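Local coordinates for enhancer of mrna-decapping protein 3 (Homo sapiens, PDB 2VC8), which binds single-stranded RNA and promotes mRNA decapping and degradation, the present chain being its N-terminal LSm domain, probably the part that engages DCP1A and targets P-bodies, at residues V27-Q32 and T36-R41; I11-C16 and V22-V27; T40-F43 and K48-V51. All blocks are in the same frame, centred on the assembly; numbering follows the deposited sequence. Where two conformers were deposited one is given.

Interaction 1 (V27-Q32 and T36-R41); sequences VSAVDQ and TISLTR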
loop_
_atom_site.group_PDB
_atom_site.type_symbol
_atom_site.label_atom_id
_atom_site.label_comp_id
_atom_site.label_asym_id
_atom_site.label_seq_id
_atom_site.Cartn_x
_atom_site.Cartn_y
_atom_site.Cartn_z
ATOM N N VAL A 27 -0.708 -2.151 -4.611
ATOM C CA VAL A 27 0.383 -2.863 -3.940
ATOM C C VAL A 27 1.311 -3.451 -5.000
ATOM O O VAL A 27 0.927 -4.407 -5.722
ATOM C CB VAL A 27 -0.101 -3.957 -2.972
ATOM C CG1 VAL A 27 1.069 -4.665 -2.326
ATOM C CG2 VAL A 27 -1.005 -3.306 -1.903
ATOM N N SER A 28 2.477 -2.834 -5.132
ATOM C CA SER A 28 3.473 -3.244 -6.107
ATOM C C SER A 28 4.471 -4.213 -5.585
ATOM O O SER A 28 5.183 -4.833 -6.367
ATOM C CB SER A 28 4.209 -2.027 -6.634
ATOM O OG SER A 28 4.728 -1.242 -5.570
ATOM N N ALA A 29 4.613 -4.255 -4.279
ATOM C CA ALA A 29 5.579 -5.162 -3.648
ATOM C C ALA A 29 5.214 -5.499 -2.235
ATOM O O ALA A 29 4.600 -4.678 -1.542
ATOM C CB ALA A 29 7.084 -4.591 -3.768
ATOM N N VAL A 30 5.603 -6.701 -1.780
ATOM C CA VAL A 30 5.456 -7.098 -0.379
ATOM C C VAL A 30 6.756 -7.804 0.002
ATOM O O VAL A 30 7.151 -8.758 -0.654
ATOM C CB VAL A 30 4.273 -8.067 -0.138
ATOM C CG1 VAL A 30 4.215 -8.553 1.316
ATOM C CG2 VAL A 30 2.949 -7.453 -0.546
ATOM N N ASP A 31 7.398 -7.374 1.067
ATOM C CA ASP A 31 8.651 -7.988 1.522
ATOM C C ASP A 31 8.375 -8.722 2.808
ATOM O O ASP A 31 8.162 -8.084 3.851
ATOM C CB ASP A 31 9.722 -6.913 1.716
ATOM C CG ASP A 31 11.049 -7.495 2.186
ATOM O OD1 ASP A 31 11.068 -8.642 2.653
ATOM O OD2 ASP A 31 12.058 -6.765 2.134
ATOM N N GLN A 32 8.369 -10.055 2.770
ATOM C CA GLN A 32 8.052 -10.843 3.976
ATOM C C GLN A 32 9.133 -10.790 5.052
ATOM O O GLN A 32 8.849 -10.946 6.233
ATOM C CB GLN A 32 7.769 -12.306 3.615
ATOM C CG GLN A 32 6.526 -12.484 2.785
ATOM C CD GLN A 32 6.146 -13.951 2.652
ATOM O OE1 GLN A 32 6.163 -14.514 1.552
ATOM N NE2 GLN A 32 5.822 -14.586 3.778
ATOM N N THR A 36 7.241 -5.422 4.990
ATOM C CA THR A 36 6.817 -4.165 4.365
ATOM C C THR A 36 5.871 -4.408 3.200
ATOM O O THR A 36 5.814 -5.467 2.584
ATOM C CB THR A 36 8.022 -3.334 3.883
ATOM O OG1 THR A 36 8.649 -4.019 2.838
ATOM C CG2 THR A 36 9.052 -3.069 4.983
ATOM N N ILE A 37 5.203 -3.339 2.872
ATOM C CA ILE A 37 4.305 -3.303 1.748
ATOM C C ILE A 37 4.518 -1.990 0.969
ATOM O O ILE A 37 4.669 -0.910 1.577
ATOM C CB ILE A 37 2.901 -3.505 2.252
ATOM C CG1 ILE A 37 1.905 -3.632 1.103
ATOM C CG2 ILE A 37 2.549 -2.411 3.264
ATOM C CD1 ILE A 37 0.528 -4.041 1.590
ATOM N N SER A 38 4.632 -2.114 -0.349
ATOM C CA SER A 38 4.939 -0.950 -1.232
ATOM C C SER A 38 3.769 -0.605 -2.084
ATOM O O SER A 38 3.128 -1.517 -2.671
ATOM C CB SER A 38 6.136 -1.276 -2.128
ATOM O OG SER A 38 7.285 -1.672 -1.351
ATOM N N LEU A 39 3.472 0.689 -2.179
ATOM C CA LEU A 39 2.425 1.222 -3.054
ATOM C C LEU A 39 3.041 2.017 -4.191
ATOM O O LEU A 39 3.956 2.780 -4.007
ATOM C CB LEU A 39 1.481 2.148 -2.303
ATOM C CG LEU A 39 0.776 1.584 -1.064
ATOM C CD1 LEU A 39 -0.179 2.608 -0.546
ATOM C CD2 LEU A 39 0.136 0.172 -1.339
ATOM N N THR A 40 2.536 1.778 -5.396
ATOM C CA THR A 40 2.984 2.578 -6.528
ATOM C C THR A 40 2.012 3.747 -6.775
ATOM O O THR A 40 0.802 3.642 -6.620
ATOM C CB THR A 40 3.362 1.729 -7.815
ATOM O OG1 THR A 40 3.363 2.567 -9.000
ATOM C CG2 THR A 40 2.448 0.531 -7.990
ATOM N N ARG A 41 2.592 4.871 -7.105
ATOM C CA ARG A 41 1.822 6.067 -7.416
ATOM C C ARG A 41 0.725 6.343 -6.380
ATOM O O ARG A 41 -0.435 6.563 -6.761
ATOM C CB ARG A 41 1.192 5.944 -8.834
ATOM C CG ARG A 41 2.246 5.807 -9.920
ATOM C CD ARG A 41 1.664 5.960 -11.303
ATOM N NE ARG A 41 1.681 4.687 -11.980
ATOM C CZ ARG A 41 0.629 3.911 -12.231
ATOM N NH1 ARG A 41 -0.630 4.242 -11.864
ATOM N NH2 ARG A 41 0.860 2.771 -12.861
#
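S38 is held through both its backbone groups by segment 27-32: its N donates to A29 O over 2.8 Å in a nearly straight bond (170°), and its O receives S28 N. S28 OG adds a weak second bond to the same oxygen, at 3.3 Å. Toward the turn, D31 and T36 form a reciprocal pair, with D31 N reaching T36 O at 2.9 Å and T36 N meeting D31 O on a lone pair in the carbonyl plane. Because S28 and A29 both face S38, the hairpin contains a classic beta bulge. From within the bulge, S28 CB approaches T40 CG2.

On the face of V27, V30, I37 and L39, away from A29 and S38, V27 splits its methyls. The V27 and I37 side chains cross at about a right angle, V27 CG1, anti to the backbone N (chi1 179°), lying 3.7 Å from I37 CG1, while CG2 lies against L39 CD2. An alanine here would lack both methyls and is likely to open a gap between I37 and L39.

The side chains of V27, I37 and L39 turn toward strand 11-15, where they touch V12 and I14; strand 36-39 continues the sheet through backbone bonds to strand 53-57.

Interaction 2 (I11-C16 and V22-V27); sequences IVSINC and VYQGRV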
loop_
_atom_site.group_PDB
_atom_site.type_symbol
_atom_site.label_atom_id
_atom_site.label_comp_id
_atom_site.label_asym_id
_atom_site.label_seq_id
_atom_site.Cartn_x
_atom_site.Cartn_y
_atom_site.Cartn_z
ATOM N N ILE A 11 -5.496 -3.177 -4.675
ATOM C CA ILE A 11 -5.466 -1.749 -4.405
ATOM C C ILE A 11 -5.974 -1.561 -2.978
ATOM O O ILE A 11 -6.976 -2.123 -2.603
ATOM C CB ILE A 11 -6.357 -0.915 -5.374
ATOM C CG1 ILE A 11 -6.085 -1.245 -6.878
ATOM C CG2 ILE A 11 -6.190 0.588 -5.125
ATOM C CD1 ILE A 11 -6.977 -0.471 -7.862
ATOM N N VAL A 12 -5.217 -0.805 -2.206
ATOM C CA VAL A 12 -5.458 -0.700 -0.757
ATOM C C VAL A 12 -5.438 0.744 -0.289
ATOM O O VAL A 12 -4.889 1.613 -0.944
ATOM C CB VAL A 12 -4.442 -1.523 0.077
ATOM C CG1 VAL A 12 -4.495 -2.977 -0.322
ATOM C CG2 VAL A 12 -3.046 -0.951 0.005
ATOM N N SER A 13 -6.011 0.959 0.876
ATOM C CA SER A 13 -5.875 2.177 1.625
ATOM C C SER A 13 -5.156 1.768 2.918
ATOM O O SER A 13 -5.624 0.876 3.589
ATOM C CB SER A 13 -7.241 2.743 1.955
ATOM O OG SER A 13 -7.109 3.881 2.763
ATOM N N ILE A 14 -3.975 2.332 3.236
ATOM C CA ILE A 14 -3.121 2.004 4.414
ATOM C C ILE A 14 -3.137 3.261 5.345
ATOM O O ILE A 14 -2.648 4.306 4.917
ATOM C CB ILE A 14 -1.673 1.744 3.933
ATOM C CG1 ILE A 14 -1.569 0.415 3.162
ATOM C CG2 ILE A 14 -0.645 1.694 5.093
ATOM C CD1 ILE A 14 -0.185 0.170 2.602
ATOM N N ASN A 15 -3.704 3.167 6.574
ATOM C CA ASN A 15 -3.687 4.218 7.569
ATOM C C ASN A 15 -2.464 4.003 8.423
ATOM O O ASN A 15 -2.315 2.953 8.993
ATOM C CB ASN A 15 -4.940 4.137 8.416
ATOM C CG ASN A 15 -5.162 5.361 9.242
ATOM O OD1 ASN A 15 -4.215 6.071 9.624
ATOM N ND2 ASN A 15 -6.427 5.608 9.555
ATOM N N CYS A 16 -1.600 4.995 8.497
ATOM C CA CYS A 16 -0.382 4.861 9.273
ATOM C C CYS A 16 -0.459 5.621 10.585
ATOM O O CYS A 16 0.563 5.778 11.299
ATOM C CB CYS A 16 0.811 5.255 8.422
ATOM S SG CYS A 16 1.531 3.837 7.600
ATOM N N VAL A 22 -3.249 8.641 5.682
ATOM C CA VAL A 22 -3.768 7.558 4.894
ATOM C C VAL A 22 -3.189 7.661 3.489
ATOM O O VAL A 22 -3.112 8.775 2.893
ATOM C CB VAL A 22 -5.288 7.586 4.859
ATOM C CG1 VAL A 22 -5.872 6.517 3.964
ATOM C CG2 VAL A 22 -5.815 7.422 6.291
ATOM N N TYR A 23 -2.750 6.532 2.945
ATOM C CA TYR A 23 -2.206 6.416 1.585
ATOM C C TYR A 23 -3.001 5.380 0.839
ATOM O O TYR A 23 -3.294 4.314 1.417
ATOM C CB TYR A 23 -0.717 6.041 1.641
ATOM C CG TYR A 23 0.094 7.098 2.322
ATOM C CD1 TYR A 23 0.109 7.170 3.706
ATOM C CD2 TYR A 23 0.755 8.071 1.610
ATOM C CE1 TYR A 23 0.750 8.149 4.398
ATOM C CE2 TYR A 23 1.464 9.099 2.324
ATOM C CZ TYR A 23 1.377 9.109 3.694
ATOM O OH TYR A 23 2.033 10.109 4.354
ATOM N N GLN A 24 -3.326 5.655 -0.418
ATOM C CA GLN A 24 -4.061 4.695 -1.200
ATOM C C GLN A 24 -3.311 4.395 -2.508
ATOM O O GLN A 24 -2.726 5.283 -3.099
ATOM C CB GLN A 24 -5.465 5.187 -1.550
ATOM C CG GLN A 24 -6.229 5.702 -0.353
ATOM C CD GLN A 24 -7.716 5.824 -0.581
ATOM O OE1 GLN A 24 -8.159 6.122 -1.680
ATOM N NE2 GLN A 24 -8.489 5.638 0.477
ATOM N N GLY A 25 -3.285 3.140 -2.919
ATOM C CA GLY A 25 -2.594 2.773 -4.142
ATOM C C GLY A 25 -2.553 1.321 -4.414
ATOM O O GLY A 25 -2.939 0.501 -3.588
ATOM N N ARG A 26 -2.090 0.973 -5.583
ATOM C CA ARG A 26 -1.782 -0.389 -5.891
ATOM C C ARG A 26 -0.571 -0.949 -5.152
ATOM O O ARG A 26 0.479 -0.312 -5.133
ATOM C CB ARG A 26 -1.574 -0.445 -7.406
ATOM C CG ARG A 26 -1.146 -1.819 -7.889
ATOM C CD ARG A 26 -2.194 -2.618 -8.409
ATOM N NE ARG A 26 -2.841 -1.987 -9.558
ATOM C CZ ARG A 26 -4.031 -2.377 -9.989
ATOM N NH1 ARG A 26 -4.694 -3.366 -9.389
ATOM N NH2 ARG A 26 -4.592 -1.759 -10.996
ATOM N N VAL A 27 -0.708 -2.151 -4.611
ATOM C CA VAL A 27 0.383 -2.863 -3.940
ATOM C C VAL A 27 1.311 -3.451 -5.000
ATOM O O VAL A 27 0.927 -4.407 -5.722
ATOM C CB VAL A 27 -0.101 -3.957 -2.972
ATOM C CG1 VAL A 27 1.069 -4.665 -2.326
ATOM C CG2 VAL A 27 -1.005 -3.306 -1.903
#
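V12 and G25 bind each other through both backbone groups, as do I14 and Y23, and these two reciprocal pairs make strand 11-15 and the first part of strand 22-31 a regular antiparallel hairpin of the Sm fold. The axes approach to 4.6 Å. Three of the bonds are close to straight: V12 N to G25 O (172°), I14 N to Y23 O and Y23 N to I14 O.

The tight part lies on the face of V12 and I14. V12 CG2 meets V27 CG2 at 3.7 Å. The other methyl, V12 CG1, is almost as near, so that one branch of V27 rests against both branches of V12. Buried I14 goes on to pack on I37, I61 and F56. Y23 forms the looser, partly exposed end of this face; its ring, with I14 O at the edge, stacks on H44.

The other face is more polar and looser toward solvent. Its centre is S13, whose OG stands anti to the backbone N (chi1 176°). There it receives Q24 NE2 at 3.2 Å, the serine oxygen lying 20° out of the amide plane, and also touches V22 CG1. Farther along, V22 CG2 lies 3.7 Å from N15 CG, the amide carbon; N15 OD1 accepts a hydrogen bond from G17 N, two residues on. At the far end the exposed R26 is bent at chi2 and chi3, bringing one face of its guanidinium over I11 CG1, which sits 3.6 Å from R26 NH1 and is offset toward the rim of the group.

The chemistry is thus divided by face: methyls close the interior, whereas on the outer side a buried serine hydroxyl is met by an amide, and R26 lays a flat cation over aliphatic carbon while NH1 bonds G9 O.

Interaction 3 (T40-F43 and K48-V51); sequences TRPF and KCLV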
loop_
_atom_site.group_PDB
_atom_site.type_symbol
_atom_site.label_atom_id
_atom_site.label_comp_id
_atom_site.label_asym_id
_atom_site.label_seq_id
_atom_site.Cartn_x
_atom_site.Cartn_y
_atom_site.Cartn_z
ATOM N N THR A 40 2.536 1.778 -5.396
ATOM C CA THR A 40 2.984 2.578 -6.528
ATOM C C THR A 40 2.012 3.747 -6.775
ATOM O O THR A 40 0.802 3.642 -6.620
ATOM C CB THR A 40 3.362 1.729 -7.815
ATOM O OG1 THR A 40 3.363 2.567 -9.000
ATOM C CG2 THR A 40 2.448 0.531 -7.990
ATOM N N ARG A 41 2.592 4.871 -7.105
ATOM C CA ARG A 41 1.822 6.067 -7.416
ATOM C C ARG A 41 0.725 6.343 -6.380
ATOM O O ARG A 41 -0.435 6.563 -6.761
ATOM C CB ARG A 41 1.192 5.944 -8.834
ATOM C CG ARG A 41 2.246 5.807 -9.920
ATOM C CD ARG A 41 1.664 5.960 -11.303
ATOM N NE ARG A 41 1.681 4.687 -11.980
ATOM C CZ ARG A 41 0.629 3.911 -12.231
ATOM N NH1 ARG A 41 -0.630 4.242 -11.864
ATOM N NH2 ARG A 41 0.860 2.771 -12.861
ATOM N N PRO A 42 1.046 6.296 -5.094
ATOM C CA PRO A 42 -0.006 6.445 -4.142
ATOM C C PRO A 42 -0.550 7.853 -4.060
ATOM O O PRO A 42 0.101 8.814 -4.469
ATOM C CB PRO A 42 0.670 6.109 -2.803
ATOM C CG PRO A 42 2.035 6.437 -3.031
ATOM C CD PRO A 42 2.371 6.167 -4.481
ATOM N N PHE A 43 -1.770 7.944 -3.572
ATOM C CA PHE A 43 -2.477 9.158 -3.214
ATOM C C PHE A 43 -2.460 9.301 -1.683
ATOM O O PHE A 43 -2.492 8.333 -0.945
ATOM C CB PHE A 43 -3.943 9.084 -3.666
ATOM C CG PHE A 43 -4.224 9.737 -4.994
ATOM C CD1 PHE A 43 -3.610 9.269 -6.098
ATOM C CD2 PHE A 43 -5.132 10.774 -5.109
ATOM C CE1 PHE A 43 -3.822 9.891 -7.369
ATOM C CE2 PHE A 43 -5.376 11.363 -6.367
ATOM C CZ PHE A 43 -4.713 10.905 -7.467
ATOM N N LYS A 48 -2.080 12.897 -5.636
ATOM C CA LYS A 48 -1.061 11.940 -5.969
ATOM C C LYS A 48 0.186 12.418 -5.304
ATOM O O LYS A 48 0.550 13.605 -5.345
ATOM C CB LYS A 48 -0.854 11.804 -7.496
ATOM C CG LYS A 48 0.032 10.657 -7.847
ATOM C CD LYS A 48 0.062 10.192 -9.299
ATOM C CE LYS A 48 0.444 11.255 -10.250
ATOM N NZ LYS A 48 1.843 11.641 -10.075
ATOM N N CYS A 49 0.836 11.497 -4.610
ATOM C CA CYS A 49 2.123 11.797 -4.006
ATOM C C CYS A 49 3.115 12.166 -5.076
ATOM O O CYS A 49 3.056 11.688 -6.197
ATOM C CB CYS A 49 2.664 10.605 -3.188
ATOM S SG CYS A 49 1.611 10.186 -1.839
ATOM N N LEU A 50 4.097 12.983 -4.703
ATOM C CA LEU A 50 5.179 13.314 -5.642
ATOM C C LEU A 50 6.161 12.159 -5.799
ATOM O O LEU A 50 6.732 11.952 -6.848
ATOM C CB LEU A 50 5.958 14.595 -5.243
ATOM C CG LEU A 50 5.088 15.808 -4.870
ATOM C CD1 LEU A 50 5.949 16.998 -4.413
ATOM C CD2 LEU A 50 4.178 16.212 -6.043
ATOM N N VAL A 51 6.334 11.331 -4.780
ATOM C CA VAL A 51 7.200 10.138 -4.929
ATOM C C VAL A 51 6.444 8.966 -5.540
ATOM O O VAL A 51 5.320 8.722 -5.123
ATOM C CB VAL A 51 7.829 9.769 -3.562
ATOM C CG1 VAL A 51 8.572 8.455 -3.667
ATOM C CG2 VAL A 51 8.729 10.954 -3.128
#
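K48 and F43 form the single beta bridge of this contact, an antiparallel non-hydrogen-bonded pair in the small hairpin of strands 42-44 and 47-48 within the Sm fold. The backbone of K48 lies over one face of the F43 ring, its N 3.6 Å above the plane and over the centre. K48 CB comes to F43 CE1 at 3.5 Å, so the lysine meets this one face with its backbone and the first carbon of its side chain. From there CG, anti to the backbone N (chi1 -170°), heads past P42 O, and the chain, bent at chi3 and chi4, leads its end away from segment 40-43. K48 CD passes R41 CB at 4.4 Å.

C49 supplies the polar tie. Its N donates to P42 O over 2.8 Å at 166°, approaching in the carbonyl plane, and this bond ties the open end of the hairpin, on the side of the bridge away from the turn. The thiol sulphur, held anti to its own carbonyl carbon (chi1 -62°), lies beside the proline ring, with C49 SG 4.0 Å from P42 CG; the cysteine side chain also touches Y23 of strand 22-31.

V51 returns to the same proline through its backbone, as the chain leads on to P52, which is hydrogen-bonded to the backbone of R41. This last touch is a light one, V51 O lying 4.0 Å from P42 CD.

Strand 22-31 is the common element. Interaction 2 pairs its first half with strand 11-15, and interaction 1 takes over at the shared V27, pairing the second half with strand 36-39; their centres are 10 Å apart. Inside the domain they meet where L39 CD2 packs on V12 CG2 at 3.6 Å and I37 CG2 on I14 CD1 at 3.8 Å. At T40 and R41 the chain turns a corner from interaction 1 into interaction 3. T40 N, 2.9 Å from R26 O, probably holds this corner by a hydrogen bond; F43 O, 2.9 Å from Q24 N, probably joins strand 42-44 to strand 22-31. The strongly curved sheet that results belongs to the region probably required for DCP1A binding.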